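Local coordinates for probable glutathione S-transferase (Pseudomonas aeruginosa, PDB 6JWK), which probably isomerises maleylpyruvate with the help of glutathione, as a member of the zeta family of glutathione S-transferases, at residues 137-142 / 165-170; 148-153 / 187-192. One frame throughout, in Å; residues are numbered along the deposited sequence.

Interaction 1. Residues 137-142 / 165-170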
loop_
_atom_site.group_PDB
_atom_site.type_symbol
_atom_site.label_atom_id
_atom_site.label_comp_id
_atom_site.label_asym_id
_atom_site.label_seq_id
_atom_site.Cartn_x
_atom_site.Cartn_y
_atom_site.Cartn_z
ATOM N N GLU B 137 13.691 7.553 -7.173
ATOM C CA GLU B 137 13.294 6.246 -7.741
ATOM C C GLU B 137 11.775 6.224 -7.951
ATOM O O GLU B 137 11.343 5.830 -9.044
ATOM C CB GLU B 137 13.644 5.090 -6.793
ATOM C CG GLU B 137 15.110 5.008 -6.444
ATOM C CD GLU B 137 15.927 4.300 -7.490
ATOM O OE1 GLU B 137 15.596 3.152 -7.787
ATOM O OE2 GLU B 137 16.838 4.926 -8.034
ATOM N N GLY B 138 11.001 6.587 -6.924
ATOM C CA GLY B 138 9.527 6.480 -6.979
ATOM C C GLY B 138 8.898 7.506 -7.926
ATOM O O GLY B 138 8.000 7.148 -8.675
ATOM N N LEU B 139 9.306 8.763 -7.845
ATOM C CA LEU B 139 8.649 9.834 -8.642
ATOM C C LEU B 139 9.029 9.699 -10.122
ATOM O O LEU B 139 8.190 10.032 -10.952
ATOM C CB LEU B 139 9.002 11.215 -8.082
ATOM C CG LEU B 139 8.424 11.557 -6.719
ATOM C CD1 LEU B 139 8.602 13.029 -6.436
ATOM C CD2 LEU B 139 6.975 11.157 -6.576
ATOM N N ALA B 140 10.212 9.166 -10.472
ATOM C CA ALA B 140 10.522 8.922 -11.893
ATOM C C ALA B 140 9.510 7.930 -12.473
ATOM O O ALA B 140 9.048 8.118 -13.615
ATOM C CB ALA B 140 11.937 8.405 -12.044
ATOM N N ALA B 141 9.165 6.897 -11.705
ATOM C CA ALA B 141 8.205 5.865 -12.158
ATOM C C ALA B 141 6.809 6.495 -12.185
ATOM O O ALA B 141 6.084 6.226 -13.132
ATOM C CB ALA B 141 8.279 4.625 -11.258
ATOM N N ALA B 142 6.480 7.358 -11.219
ATOM C CA ALA B 142 5.142 8.005 -11.094
ATOM C C ALA B 142 4.914 8.932 -12.300
ATOM O O ALA B 142 3.856 8.898 -12.877
ATOM C CB ALA B 142 5.047 8.778 -9.791
ATOM N N CYS B 165 -5.058 12.192 -4.247
ATOM C CA CYS B 165 -5.062 12.103 -2.765
ATOM C C CYS B 165 -3.670 11.613 -2.294
ATOM O O CYS B 165 -3.203 12.060 -1.221
ATOM C CB CYS B 165 -6.129 11.161 -2.253
ATOM S SG CYS B 165 -7.814 11.737 -2.517
ATOM N N CYS B 166 -2.998 10.741 -3.057
ATOM C CA CYS B 166 -1.673 10.199 -2.668
ATOM C C CYS B 166 -0.545 11.118 -3.168
ATOM O O CYS B 166 0.451 11.308 -2.433
ATOM C CB CYS B 166 -1.484 8.793 -3.204
ATOM S SG CYS B 166 -2.641 7.627 -2.441
ATOM N N LEU B 167 -0.645 11.669 -4.378
ATOM C CA LEU B 167 0.495 12.440 -4.934
ATOM C C LEU B 167 0.700 13.775 -4.233
ATOM O O LEU B 167 1.867 14.169 -3.997
ATOM C CB LEU B 167 0.313 12.624 -6.435
ATOM C CG LEU B 167 1.050 11.546 -7.232
ATOM C CD1 LEU B 167 0.573 11.468 -8.691
ATOM C CD2 LEU B 167 2.566 11.765 -7.144
ATOM N N VAL B 168 -0.360 14.508 -3.968
ATOM C CA VAL B 168 -0.216 15.891 -3.457
ATOM C C VAL B 168 0.520 15.838 -2.125
ATOM O O VAL B 168 1.444 16.602 -1.928
ATOM C CB VAL B 168 -1.575 16.615 -3.399
ATOM C CG1 VAL B 168 -1.581 17.803 -2.456
ATOM C CG2 VAL B 168 -1.964 17.011 -4.818
ATOM N N PRO B 169 0.170 14.945 -1.174
ATOM C CA PRO B 169 0.943 14.897 0.056
ATOM C C PRO B 169 2.409 14.484 -0.160
ATOM O O PRO B 169 3.336 15.065 0.457
ATOM C CB PRO B 169 0.118 13.913 0.912
ATOM C CG PRO B 169 -1.289 14.039 0.384
ATOM C CD PRO B 169 -1.054 14.106 -1.130
ATOM N N GLN B 170 2.648 13.552 -1.065
ATOM C CA GLN B 170 4.009 13.055 -1.346
ATOM C C GLN B 170 4.878 14.190 -1.961
ATOM O O GLN B 170 6.084 14.306 -1.599
ATOM C CB GLN B 170 3.927 11.846 -2.281
ATOM C CG GLN B 170 5.294 11.271 -2.645
ATOM C CD GLN B 170 5.948 10.813 -1.377
ATOM O OE1 GLN B 170 6.835 11.490 -0.841
ATOM N NE2 GLN B 170 5.475 9.687 -0.865
#

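Interaction 2. Residues 148-153 / 187-192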
loop_
_atom_site.group_PDB
_atom_site.type_symbol
_atom_site.label_atom_id
_atom_site.label_comp_id
_atom_site.label_asym_id
_atom_site.label_seq_id
_atom_site.Cartn_x
_atom_site.Cartn_y
_atom_site.Cartn_z
ATOM N N ARG B 148 1.700 7.965 -19.279
ATOM C CA ARG B 148 1.233 6.828 -20.116
ATOM C C ARG B 148 -0.206 6.449 -19.843
ATOM O O ARG B 148 -0.833 5.939 -20.761
ATOM C CB ARG B 148 2.126 5.598 -19.922
ATOM C CG ARG B 148 3.544 5.946 -20.329
ATOM C CD ARG B 148 4.350 4.817 -20.853
ATOM N NE ARG B 148 5.587 5.343 -21.387
ATOM C CZ ARG B 148 6.548 4.591 -21.875
ATOM N NH1 ARG B 148 6.369 3.287 -21.951
ATOM N NH2 ARG B 148 7.645 5.147 -22.353
ATOM N N HIS B 149 -0.760 6.676 -18.656
ATOM C CA HIS B 149 -2.063 6.048 -18.337
ATOM C C HIS B 149 -3.152 7.048 -17.953
ATOM O O HIS B 149 -4.280 6.593 -17.738
ATOM C CB HIS B 149 -1.878 4.982 -17.243
ATOM C CG HIS B 149 -0.972 3.869 -17.659
ATOM N ND1 HIS B 149 -0.138 3.209 -16.758
ATOM C CD2 HIS B 149 -0.771 3.280 -18.863
ATOM C CE1 HIS B 149 0.565 2.292 -17.420
ATOM N NE2 HIS B 149 0.221 2.337 -18.718
ATOM N N ARG B 150 -2.827 8.313 -17.734
ATOM C CA ARG B 150 -3.848 9.293 -17.302
ATOM C C ARG B 150 -5.030 9.302 -18.275
ATOM O O ARG B 150 -4.842 9.048 -19.485
ATOM C CB ARG B 150 -3.291 10.702 -17.172
ATOM C CG ARG B 150 -3.039 11.398 -18.508
ATOM C CD ARG B 150 -2.142 12.588 -18.309
ATOM N NE ARG B 150 -2.695 13.546 -17.363
ATOM C CZ ARG B 150 -2.001 14.532 -16.807
ATOM N NH1 ARG B 150 -0.720 14.699 -17.047
ATOM N NH2 ARG B 150 -2.591 15.349 -15.979
ATOM N N ARG B 151 -6.217 9.585 -17.779
ATOM C CA ARG B 151 -7.423 9.640 -18.635
ATOM C C ARG B 151 -7.768 11.085 -18.986
ATOM O O ARG B 151 -8.588 11.276 -19.879
ATOM C CB ARG B 151 -8.577 8.902 -17.965
ATOM C CG ARG B 151 -8.289 7.422 -17.742
ATOM C CD ARG B 151 -8.392 6.672 -19.066
ATOM N NE ARG B 151 -7.502 5.527 -19.148
ATOM C CZ ARG B 151 -7.383 4.759 -20.219
ATOM N NH1 ARG B 151 -8.111 5.051 -21.295
ATOM N NH2 ARG B 151 -6.513 3.746 -20.217
ATOM N N GLY B 152 -7.222 12.066 -18.273
ATOM C CA GLY B 152 -7.670 13.469 -18.383
ATOM C C GLY B 152 -6.741 14.434 -17.675
ATOM O O GLY B 152 -5.532 14.129 -17.529
ATOM N N ALA B 153 -7.293 15.600 -17.364
ATOM C CA ALA B 153 -6.629 16.719 -16.660
ATOM C C ALA B 153 -6.107 16.134 -15.361
ATOM O O ALA B 153 -5.015 16.497 -14.953
ATOM C CB ALA B 153 -7.593 17.844 -16.390
ATOM N N LEU B 187 4.143 15.720 -12.997
ATOM C CA LEU B 187 3.672 15.619 -11.580
ATOM C C LEU B 187 3.449 17.039 -11.027
ATOM O O LEU B 187 2.376 17.290 -10.410
ATOM C CB LEU B 187 4.667 14.847 -10.701
ATOM C CG LEU B 187 4.915 13.363 -11.003
ATOM C CD1 LEU B 187 5.810 12.762 -9.920
ATOM C CD2 LEU B 187 3.621 12.555 -11.139
ATOM N N LEU B 188 4.384 17.960 -11.287
ATOM C CA LEU B 188 4.260 19.364 -10.834
ATOM C C LEU B 188 2.997 20.001 -11.444
ATOM O O LEU B 188 2.232 20.644 -10.713
ATOM C CB LEU B 188 5.530 20.178 -11.132
ATOM C CG LEU B 188 6.759 19.704 -10.381
ATOM C CD1 LEU B 188 8.006 20.456 -10.835
ATOM C CD2 LEU B 188 6.555 19.837 -8.878
ATOM N N GLU B 189 2.720 19.756 -12.694
ATOM C CA GLU B 189 1.552 20.368 -13.342
ATOM C C GLU B 189 0.278 19.801 -12.692
ATOM O O GLU B 189 -0.680 20.576 -12.433
ATOM C CB GLU B 189 1.627 20.114 -14.847
ATOM C CG GLU B 189 0.380 20.535 -15.586
ATOM C CD GLU B 189 0.414 20.110 -17.037
ATOM O OE1 GLU B 189 0.378 18.867 -17.315
ATOM O OE2 GLU B 189 0.537 21.007 -17.872
ATOM N N LEU B 190 0.232 18.487 -12.443
ATOM C CA LEU B 190 -0.988 17.892 -11.848
ATOM C C LEU B 190 -1.158 18.470 -10.449
ATOM O O LEU B 190 -2.273 18.786 -10.052
ATOM C CB LEU B 190 -0.828 16.377 -11.826
ATOM C CG LEU B 190 -1.929 15.574 -11.148
ATOM C CD1 LEU B 190 -3.278 15.908 -11.751
ATOM C CD2 LEU B 190 -1.613 14.072 -11.229
ATOM N N GLU B 191 -0.060 18.566 -9.718
ATOM C CA GLU B 191 -0.100 19.131 -8.362
ATOM C C GLU B 191 -0.710 20.533 -8.420
ATOM O O GLU B 191 -1.578 20.813 -7.591
ATOM C CB GLU B 191 1.292 19.126 -7.763
ATOM C CG GLU B 191 1.333 19.733 -6.381
ATOM C CD GLU B 191 2.747 19.981 -5.863
ATOM O OE1 GLU B 191 3.623 20.141 -6.697
ATOM O OE2 GLU B 191 2.972 19.977 -4.596
ATOM N N GLY B 192 -0.266 21.378 -9.356
ATOM C CA GLY B 192 -0.782 22.755 -9.518
ATOM C C GLY B 192 -2.263 22.747 -9.836
ATOM O O GLY B 192 -3.009 23.527 -9.213
HETATM O O HOH W 1 0.246 16.872 -15.572
#

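Interaction 1. Residues 137-142 / 165-170
One methyl of Leu139 reaches over to helix 162-176 and meets two side chains there, those of Leu167 and Gln170. That methyl is CD2. The CB of Leu139 leaves its helix across the gap rather than straight into it, and it is the end of the side chain, not its CB, that comes near the other helix. From this methyl the two contacts fan out at roughly 74°. Along one direction it faces another methyl end-on, with Leu139 CD2 4.5 Å from Leu167 CD2. Along the other, Leu139 CD2 lies 4.3 Å from Gln170 CG, a methylene of the aliphatic stem. The glutamine therefore behaves here as a hydrocarbon: its CB heads for the opposite helix, but the amide carbon is set back, Gln170 CD lying 5.3 Å from Leu139 CD2, so the methylene makes the contact. Leu167 also brings CD2 to the gap from a CB that is not aimed at it, its chi1 of -95° lying well away from the staggered value. One turn along from Leu139, Ala142 presents just a methyl, and Ala142 CB stands 4.7 Å from Leu167 CD2; so small a residue suits a place where the helix is also packed against Leu96 and Leu99.

The two helices stay well apart, the nearest CA atoms being those of Leu139 and Gln170 at 9.2 Å, and branched leucine ends are long enough to span such a distance. Helix 162-176 is kinked at Pro169, whose N has no hydrogen to give to the preceding turn. Pro169 and Val168 rest on Tyr13 of helix 10-22. Helix 162-176 thus lies between helix 124-149 and the thioredoxin-like half, the central position characteristic of the all-helical C-terminal domain of glutathione S-transferases.

Interaction 2. Residues 148-153 / 187-192
Glu189 and Leu190, neighbours on helix 185-195, meet the loop that follows helix 124-149, chiefly Arg150 and Ala153. The segment begins with Leu187, whose backbone N is hydrogen-bonded to OE1 of Glu143, tying this end of the helix to helix 124-149.

Glu189 comes next, aimed at the loop and stretched out (chi1 172°, chi2 -173°), a charged side chain suited to the exposed side of the helix. Glu189 OE1 remains 4.3 Å from Arg150 NH1, too far for a salt bridge, and a water fills the role of go-between: it gives a hydrogen bond to Glu189 OE1 at 2.7 Å and accepts one from Arg150 NH1 at 2.8 Å. This water lies in the guanidinium plane, at its edge. The guanidinium itself is steadied by its own loop. Arg150 NE donates to Gly152 O (2.9 Å) nearly along the C=O axis, and Arg150 NH2 donates to Ala153 O (2.9 Å) from well above the carbonyl plane.

Helix 124-149, the long helix of the all-helical C-terminal GST domain, ends at His149. Arg150, the first residue to leave helical angles, thus bonds to the carbonyls two and three residues later and holds the loop after the helix. Gly152 is almost fully extended, a conformation easily reached without a side chain.

At Leu190 a methyl takes over, lying against polar atoms of the loop. With CG anti to the backbone N (chi1 175°), Leu190 CD1 sits 3.7 Å from Ala153 O. Leu190 CD1 also approaches Arg150 NH2 to 4.3 Å, oblique to the guanidinium. Leu146 and Phe154 pack on the same leucine. Arg193 NH1 also bonds to Ala153 O, so two arginines share that carbonyl. Glu191 points elsewhere, its OE2 salt-bridged to Arg175 NH1.

The segments alternate along the chain, 137-142, 148-153, 165-170 and 187-192, so the two interactions interlock within the helical domain, their centres about 11 Å apart. Leu187 is the joint: its CD1 is 3.8 Å from Leu139 O, while its CD2 is 4.1 Å from Leu167 CD1. Leu190 reaches the same side chain, its CD2 lying 4.2 Å from Leu167 CD1, so it touches the loop with one methyl and the core with the other. Interaction 1 is wholly buried and interaction 2 lies further from the chain centre, where water and charge take over. In this family glutathione is bound mainly by the thioredoxin-like domain, whose helix 10-22 packs against helix 162-176.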